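Local coordinates for possible periplasmic protein (Campylobacter jejuni, PDB 3RGC) that probably acts as a SurA-like periplasmic chaperone and may have peptidyl-prolyl cis-trans isomerase activity, at residues Tyr15-Thr20 and Gly33-Glu38; Ile50-Leu55 and Asp96-Lys101; Asp117-Phe122 and Asn219-Ala224. All coordinates share one frame; numbering follows the deposited sequence.

In the fold
Contacts 1 and 2 both lie in the SurA-like N-terminal helical region and meet directly, Glu38 CG lying 3.9 Å from Lys99 NZ. Contact 3 stands apart, with nearest atoms about 21 Å from contact 1 and about 17 Å from contact 2. Helix 30-48 supplies one side of contact 1, and its Met45 also backs contact 2. Contact 3 is the buried one, a crossing of two helices whose side-chain contacts are apolar; contact 1, partly buried, rests on one leucine; contact 2 lies at the surface, where a lysine bond and a bridging water join the apolar packing. Contact 3 ties helix 116-125 to the long helix 218-244.

Contact 1: Tyr15-Thr20 and Gly33-Glu38; sequences YDIDQT and GVLINE
Leu35 drives its side chain into the flank of helix 14-23 and overlaps the backbone between Asp16 and Ile17. Its CD1 lies 3.5 Å from Ile17 N and 3.6 Å from Asp16 C, so one methyl rests directly on a peptide group. The side chains flanking that peptide close round the same methyl: Asp16 offers CB rather than its carboxylate, and Ile17 CG1 stands 3.7 Å from Leu35 CD1. Ile17 and Leu35 cross at about a right angle. The other branch of the leucine, CD2, turns to Thr20, whose OG1 is 3.7 Å away, a distance of plain van der Waals contact. There the two side chains run past each other in opposite directions. Leu35 CG sits beside its own backbone N (chi1 -79°), and the near-extended second torsion sends CD1 onward to the facing helix.

The threonine hydroxyl is engaged within its own helix. Thr20 OG1 donates to Asp16 O at 2.8 Å, and Thr20 N donates to that oxygen from the opposite face of the carbonyl plane, the hydroxyl standing 39° out of it. This fixes the hydroxyl and directs CG2 to the edge of the contact, 4.3 Å from Val34 CG1. Only 179 Å² is buried in all, and Leu35 supplies nearly half of it.

The two segment axes approach to 10.3 Å and their directions differ by 117°, which makes this a wide crossing with a single leucine reaching across it. Ile12 of strand 10-13 touches both Ile17 and Leu35, and Leu32 adds to the packing of Ile17. The arrangement is that of two successive helices folding back beside a short strand, in the helical N-terminal domain of a SurA-like chaperone.

Contact 2: Ile50-Leu55 and Asp96-Lys101; sequences IVVNDL and DLEKRK
Ile50 meets helix 86-107 with its CG2 branch, which lies 3.6 Å from Glu98 O and 3.7 Å from Lys101 CB. Its side chain and that of Lys101 pass in opposite directions, and Met45 of helix 30-48 touches Ile50 as well.

At Val51 the backbone takes over. Its side chain turns from the helix, while its carbonyl oxygen accepts a 2.8 Å hydrogen bond from Lys101 NZ. The C=O...N angle of 173° places the ammonium almost straight ahead of the carbonyl. Beyond CG the lysine is extended, which brings NZ up to the valine carbonyl; CD also comes within 3.4 Å of Val51 O. The same NZ forms a salt bridge with Glu56 of helix 54-67, so the ammonium joins a carboxylate and a main-chain oxygen. This is the SurA-like N-terminal helical domain, and Ile50-Asn53 form the extended connection from helix 30-48 into helix 54-67, laid against helix 86-107.

Val52 is the buried residue. CG2, placed beside the backbone N by a chi1 of 179° that sends CG1 anti to it, presses on Glu98 CG at 3.4 Å and reaches Leu97 CB at 4.2 Å. Thus the aliphatic part of Glu98 packs on the valine, while its carboxylate serves a separate polar link: a water accepts from Val52 N and donates to Glu98 OE2 at 2.6 Å. At the N-cap position of helix 54-67, Asn53 gives its backbone N to Glu56 OE1.

Contact 3: Asp117-Phe122 and Asn219-Ala224; sequences DGAKKF and NEVLNA
Helical segments 117-122 and 219-224 cross almost perpendicularly, at 92°, with their axes 9.1 Å apart at closest approach. Their nearest CA atoms, those of Ala119 and Leu222, are 5.7 Å apart, a close approach made at a residue whose side chain is one methyl. That methyl, Ala119 CB, sits 4.0 Å from Val221 CG2 and 4.3 Å from Leu222 CD1. Val221 aims its CB at the opposing helix; Leu222 points its CB away from the facing helix, but its CD1 branch bends back to touch the alanine.

Phe122 closes the other end of the contact. With CG anti to the backbone N (chi1 180°), the ring extends to Ala224, placing CE2 4.2 Å from Ala224 CB and CZ 4.1 Å from Ala224 O. Carbonyl oxygens of Val221 and Ala224 both approach this ring obliquely.

Tyr225, next along helix 218-244, meets the Phe122 ring with planes at about 40°. Tyr214, in the loop before that helix, touches both Ala119 and Val221, and Phe130, in the loop between helix 116-125 and strand 135-143, adds to Val221; helix 116-125 is thereby packed crosswise on the early turns of helix 218-244.

Contact 1: Tyr15-Thr20 and Gly33-Glu38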
# COMPACT_ATOMS: atom_id res chain seq x y z
N TYR B 15 4.75 -29.36 39.24
CA TYR B 15 4.74 -27.91 39.43
C TYR B 15 4.71 -27.20 38.08
O TYR B 15 3.87 -26.33 37.85
CB TYR B 15 5.93 -27.46 40.26
N ASP B 16 5.62 -27.58 37.18
CA ASP B 16 5.64 -27.04 35.82
C ASP B 16 4.27 -27.16 35.15
O ASP B 16 3.78 -26.19 34.59
CB ASP B 16 6.67 -27.77 34.95
CG ASP B 16 8.07 -27.65 35.49
OD1 ASP B 16 8.36 -26.67 36.19
OD2 ASP B 16 8.88 -28.54 35.20
N ILE B 17 3.70 -28.35 35.19
CA ILE B 17 2.39 -28.60 34.58
C ILE B 17 1.37 -27.67 35.21
O ILE B 17 0.54 -27.09 34.53
CB ILE B 17 1.92 -30.06 34.79
CG1 ILE B 17 2.82 -31.02 34.02
CG2 ILE B 17 0.49 -30.24 34.32
CD1 ILE B 17 2.97 -32.36 34.69
N ASP B 18 1.46 -27.54 36.53
CA ASP B 18 0.57 -26.65 37.26
C ASP B 18 0.75 -25.18 36.82
O ASP B 18 -0.20 -24.56 36.34
CB ASP B 18 0.83 -26.79 38.77
CG ASP B 18 -0.04 -25.87 39.59
OD1 ASP B 18 -1.15 -26.30 39.99
OD2 ASP B 18 0.39 -24.73 39.86
N GLN B 19 1.95 -24.65 36.96
CA GLN B 19 2.22 -23.27 36.59
C GLN B 19 1.94 -22.98 35.12
O GLN B 19 1.61 -21.85 34.74
CB GLN B 19 3.65 -22.88 36.97
CG GLN B 19 3.81 -22.56 38.46
CD GLN B 19 5.24 -22.72 38.96
OE1 GLN B 19 5.81 -23.81 38.91
NE2 GLN B 19 5.81 -21.63 39.46
N THR B 20 2.06 -24.01 34.28
CA THR B 20 1.79 -23.86 32.85
C THR B 20 0.29 -23.88 32.56
O THR B 20 -0.19 -23.16 31.67
CB THR B 20 2.51 -24.94 32.01
OG1 THR B 20 3.93 -24.77 32.14
CG2 THR B 20 2.14 -24.79 30.54
N GLY B 33 1.39 -31.19 26.68
CA GLY B 33 1.86 -31.08 25.31
C GLY B 33 2.85 -29.94 25.14
O GLY B 33 3.93 -30.12 24.57
N VAL B 34 2.49 -28.77 25.63
CA VAL B 34 3.38 -27.61 25.55
C VAL B 34 4.73 -27.91 26.20
O VAL B 34 5.78 -27.69 25.60
CB VAL B 34 2.77 -26.38 26.26
CG1 VAL B 34 3.86 -25.39 26.63
CG2 VAL B 34 1.73 -25.74 25.37
N LEU B 35 4.67 -28.43 27.42
CA LEU B 35 5.89 -28.72 28.17
C LEU B 35 6.73 -29.77 27.46
O LEU B 35 7.96 -29.69 27.45
CB LEU B 35 5.55 -29.16 29.60
CG LEU B 35 5.21 -28.03 30.58
CD1 LEU B 35 4.75 -28.60 31.91
CD2 LEU B 35 6.42 -27.13 30.79
N ILE B 36 6.08 -30.75 26.82
CA ILE B 36 6.84 -31.78 26.11
C ILE B 36 7.56 -31.13 24.94
O ILE B 36 8.76 -31.32 24.77
CB ILE B 36 5.96 -32.93 25.61
CG1 ILE B 36 5.32 -33.67 26.79
CG2 ILE B 36 6.76 -33.89 24.77
CD1 ILE B 36 4.71 -34.98 26.39
N ASN B 37 6.84 -30.34 24.15
CA ASN B 37 7.48 -29.64 23.04
C ASN B 37 8.55 -28.63 23.48
O ASN B 37 9.57 -28.50 22.82
CB ASN B 37 6.42 -28.96 22.16
CG ASN B 37 7.03 -28.22 20.99
OD1 ASN B 37 7.34 -28.81 19.95
ND2 ASN B 37 7.20 -26.91 21.14
N GLU B 38 8.33 -27.93 24.59
CA GLU B 38 9.36 -27.01 25.07
C GLU B 38 10.64 -27.74 25.40
O GLU B 38 11.73 -27.24 25.17
CB GLU B 38 8.91 -26.25 26.30
CG GLU B 38 8.06 -25.04 26.01
CD GLU B 38 7.79 -24.24 27.27
OE1 GLU B 38 8.41 -24.55 28.31
OE2 GLU B 38 6.95 -23.31 27.22

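Contact 2: Ile50-Leu55 and Asp96-Lys101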
# COMPACT_ATOMS: atom_id res chain seq x y z
N ILE B 50 22.36 -23.10 19.85
CA ILE B 50 21.58 -21.88 19.74
C ILE B 50 21.83 -21.08 20.99
O ILE B 50 21.81 -21.63 22.08
CB ILE B 50 20.07 -22.19 19.65
CG1 ILE B 50 19.77 -23.07 18.44
CG2 ILE B 50 19.27 -20.89 19.57
CD1 ILE B 50 20.28 -22.49 17.13
N VAL B 51 22.06 -19.78 20.85
CA VAL B 51 22.23 -18.89 22.00
C VAL B 51 21.96 -17.41 21.66
O VAL B 51 22.17 -16.97 20.54
CB VAL B 51 23.65 -19.05 22.62
CG1 VAL B 51 24.68 -18.43 21.71
CG2 VAL B 51 23.70 -18.41 23.98
N VAL B 52 21.52 -16.65 22.66
CA VAL B 52 21.28 -15.22 22.55
C VAL B 52 22.05 -14.40 23.63
O VAL B 52 21.84 -14.58 24.83
CB VAL B 52 19.78 -14.94 22.71
CG1 VAL B 52 19.51 -13.46 22.64
CG2 VAL B 52 18.97 -15.74 21.68
N ASN B 53 22.92 -13.50 23.17
CA ASN B 53 23.64 -12.52 24.00
C ASN B 53 22.72 -11.50 24.61
O ASN B 53 21.63 -11.25 24.12
CB ASN B 53 24.52 -11.63 23.10
CG ASN B 53 25.75 -12.30 22.68
OD1 ASN B 53 26.01 -12.43 21.50
ND2 ASN B 53 26.54 -12.73 23.64
N ASP B 54 23.25 -10.80 25.61
CA ASP B 54 22.62 -9.58 26.07
C ASP B 54 22.64 -8.50 24.99
O ASP B 54 21.66 -7.79 24.83
CB ASP B 54 23.28 -9.10 27.35
CG ASP B 54 22.94 -10.00 28.52
OD1 ASP B 54 22.04 -9.63 29.31
OD2 ASP B 54 23.55 -11.09 28.64
N LEU B 55 23.74 -8.40 24.24
CA LEU B 55 23.81 -7.42 23.15
C LEU B 55 22.87 -7.73 21.99
O LEU B 55 22.25 -6.83 21.46
CB LEU B 55 25.23 -7.23 22.63
CG LEU B 55 26.29 -6.82 23.66
CD1 LEU B 55 27.60 -6.51 22.95
CD2 LEU B 55 25.84 -5.64 24.49
N ASP B 96 11.68 -15.94 23.19
CA ASP B 96 11.16 -15.82 21.83
C ASP B 96 12.28 -15.76 20.79
O ASP B 96 12.15 -16.33 19.70
CB ASP B 96 10.29 -14.57 21.69
CG ASP B 96 9.06 -14.60 22.59
OD1 ASP B 96 8.64 -15.72 22.97
OD2 ASP B 96 8.52 -13.51 22.91
N LEU B 97 13.36 -15.04 21.10
CA LEU B 97 14.48 -14.92 20.16
C LEU B 97 15.25 -16.22 20.04
O LEU B 97 15.70 -16.58 18.95
CB LEU B 97 15.44 -13.81 20.56
CG LEU B 97 14.96 -12.36 20.48
CD1 LEU B 97 15.94 -11.44 21.22
CD2 LEU B 97 14.80 -11.93 19.03
N GLU B 98 15.44 -16.90 21.17
CA GLU B 98 16.12 -18.19 21.17
C GLU B 98 15.32 -19.14 20.29
O GLU B 98 15.88 -19.83 19.43
CB GLU B 98 16.25 -18.75 22.58
CG GLU B 98 17.26 -18.04 23.46
CD GLU B 98 17.12 -18.42 24.94
OE1 GLU B 98 15.98 -18.62 25.39
OE2 GLU B 98 18.15 -18.52 25.64
N LYS B 99 14.00 -19.16 20.49
CA LYS B 99 13.11 -19.99 19.69
C LYS B 99 13.16 -19.59 18.22
O LYS B 99 13.14 -20.46 17.33
CB LYS B 99 11.66 -19.93 20.20
CG LYS B 99 11.41 -20.64 21.54
CD LYS B 99 9.93 -20.53 21.97
CE LYS B 99 9.70 -21.03 23.39
NZ LYS B 99 8.75 -22.19 23.43
N ARG B 100 13.24 -18.29 17.95
CA ARG B 100 13.35 -17.83 16.56
C ARG B 100 14.67 -18.25 15.93
O ARG B 100 14.69 -18.70 14.78
CB ARG B 100 13.14 -16.32 16.42
CG ARG B 100 11.69 -15.93 16.19
CD ARG B 100 11.53 -14.47 15.75
NE ARG B 100 11.72 -13.54 16.86
CZ ARG B 100 10.86 -13.36 17.85
NH1 ARG B 100 9.74 -14.08 17.89
NH2 ARG B 100 11.11 -12.48 18.81
N LYS B 101 15.78 -18.12 16.67
CA LYS B 101 17.07 -18.61 16.15
C LYS B 101 16.98 -20.12 15.84
O LYS B 101 17.48 -20.58 14.82
CB LYS B 101 18.21 -18.32 17.12
CG LYS B 101 18.83 -16.94 17.01
CD LYS B 101 20.08 -16.83 17.88
CE LYS B 101 20.95 -15.66 17.47
NZ LYS B 101 22.35 -15.80 18.00
O HOH W 1 20.71 -18.32 25.15

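Contact 3: Asp117-Phe122 and Asn219-Ala224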
# COMPACT_ATOMS: atom_id res chain seq x y z
N ASP B 117 7.61 -24.28 -12.34
CA ASP B 117 6.68 -25.39 -12.41
C ASP B 117 6.31 -25.90 -11.02
O ASP B 117 5.16 -26.27 -10.80
CB ASP B 117 7.12 -26.50 -13.38
CG ASP B 117 8.53 -26.96 -13.15
OD1 ASP B 117 9.42 -26.12 -12.88
OD2 ASP B 117 8.75 -28.19 -13.27
N GLY B 118 7.26 -25.88 -10.08
CA GLY B 118 6.96 -26.23 -8.71
C GLY B 118 5.84 -25.36 -8.15
O GLY B 118 4.88 -25.86 -7.56
N ALA B 119 5.95 -24.06 -8.35
CA ALA B 119 4.93 -23.12 -7.90
C ALA B 119 3.60 -23.34 -8.61
O ALA B 119 2.57 -23.48 -7.94
CB ALA B 119 5.40 -21.69 -8.09
N LYS B 120 3.62 -23.40 -9.94
CA LYS B 120 2.37 -23.61 -10.68
C LYS B 120 1.64 -24.78 -10.06
O LYS B 120 0.48 -24.66 -9.68
CB LYS B 120 2.61 -23.92 -12.17
CG LYS B 120 3.16 -22.77 -12.99
N LYS B 121 2.33 -25.91 -9.95
CA LYS B 121 1.68 -27.10 -9.45
C LYS B 121 1.13 -26.87 -8.05
O LYS B 121 0.06 -27.36 -7.70
CB LYS B 121 2.63 -28.30 -9.49
CG LYS B 121 1.91 -29.63 -9.50
CD LYS B 121 1.08 -29.82 -10.77
CE LYS B 121 0.41 -31.20 -10.78
NZ LYS B 121 -0.40 -31.40 -12.01
N PHE B 122 1.85 -26.08 -7.25
CA PHE B 122 1.35 -25.68 -5.95
C PHE B 122 0.07 -24.86 -6.09
O PHE B 122 -0.89 -25.04 -5.33
CB PHE B 122 2.38 -24.87 -5.18
CG PHE B 122 1.90 -24.44 -3.83
CD1 PHE B 122 2.00 -25.29 -2.74
CD2 PHE B 122 1.31 -23.19 -3.66
CE1 PHE B 122 1.54 -24.90 -1.50
CE2 PHE B 122 0.86 -22.79 -2.42
CZ PHE B 122 0.96 -23.65 -1.34
N ASN B 219 3.56 -14.03 -8.14
CA ASN B 219 4.42 -13.62 -7.06
C ASN B 219 3.91 -14.06 -5.69
O ASN B 219 4.68 -14.26 -4.76
CB ASN B 219 4.60 -12.10 -7.09
CG ASN B 219 5.86 -11.66 -6.40
OD1 ASN B 219 6.90 -12.30 -6.53
ND2 ASN B 219 5.77 -10.58 -5.64
N GLU B 220 2.60 -14.21 -5.58
CA GLU B 220 1.99 -14.57 -4.31
C GLU B 220 2.12 -16.06 -4.05
O GLU B 220 2.39 -16.50 -2.92
CB GLU B 220 0.52 -14.14 -4.29
CG GLU B 220 0.29 -12.62 -4.27
CD GLU B 220 0.77 -11.91 -5.53
OE1 GLU B 220 0.72 -12.52 -6.62
OE2 GLU B 220 1.20 -10.75 -5.43
N VAL B 221 1.92 -16.85 -5.10
CA VAL B 221 2.03 -18.30 -5.00
C VAL B 221 3.44 -18.70 -4.61
O VAL B 221 3.63 -19.60 -3.78
CB VAL B 221 1.64 -19.01 -6.32
CG1 VAL B 221 0.29 -18.51 -6.82
CG2 VAL B 221 2.70 -18.81 -7.37
N LEU B 222 4.43 -18.01 -5.17
CA LEU B 222 5.81 -18.37 -4.88
C LEU B 222 6.11 -18.16 -3.39
O LEU B 222 6.70 -19.03 -2.76
CB LEU B 222 6.79 -17.61 -5.76
CG LEU B 222 8.24 -18.09 -5.62
CD1 LEU B 222 8.32 -19.60 -5.81
CD2 LEU B 222 9.15 -17.37 -6.61
N ASN B 223 5.67 -17.04 -2.83
CA ASN B 223 5.90 -16.82 -1.40
C ASN B 223 5.18 -17.86 -0.53
O ASN B 223 5.75 -18.38 0.43
CB ASN B 223 5.50 -15.40 -1.01
CG ASN B 223 6.28 -14.34 -1.77
OD1 ASN B 223 7.43 -14.56 -2.17
ND2 ASN B 223 5.66 -13.19 -2.00
N ALA B 224 3.94 -18.16 -0.88
CA ALA B 224 3.14 -19.14 -0.15
C ALA B 224 3.70 -20.56 -0.30
O ALA B 224 3.72 -21.35 0.66
CB ALA B 224 1.70 -19.09 -0.62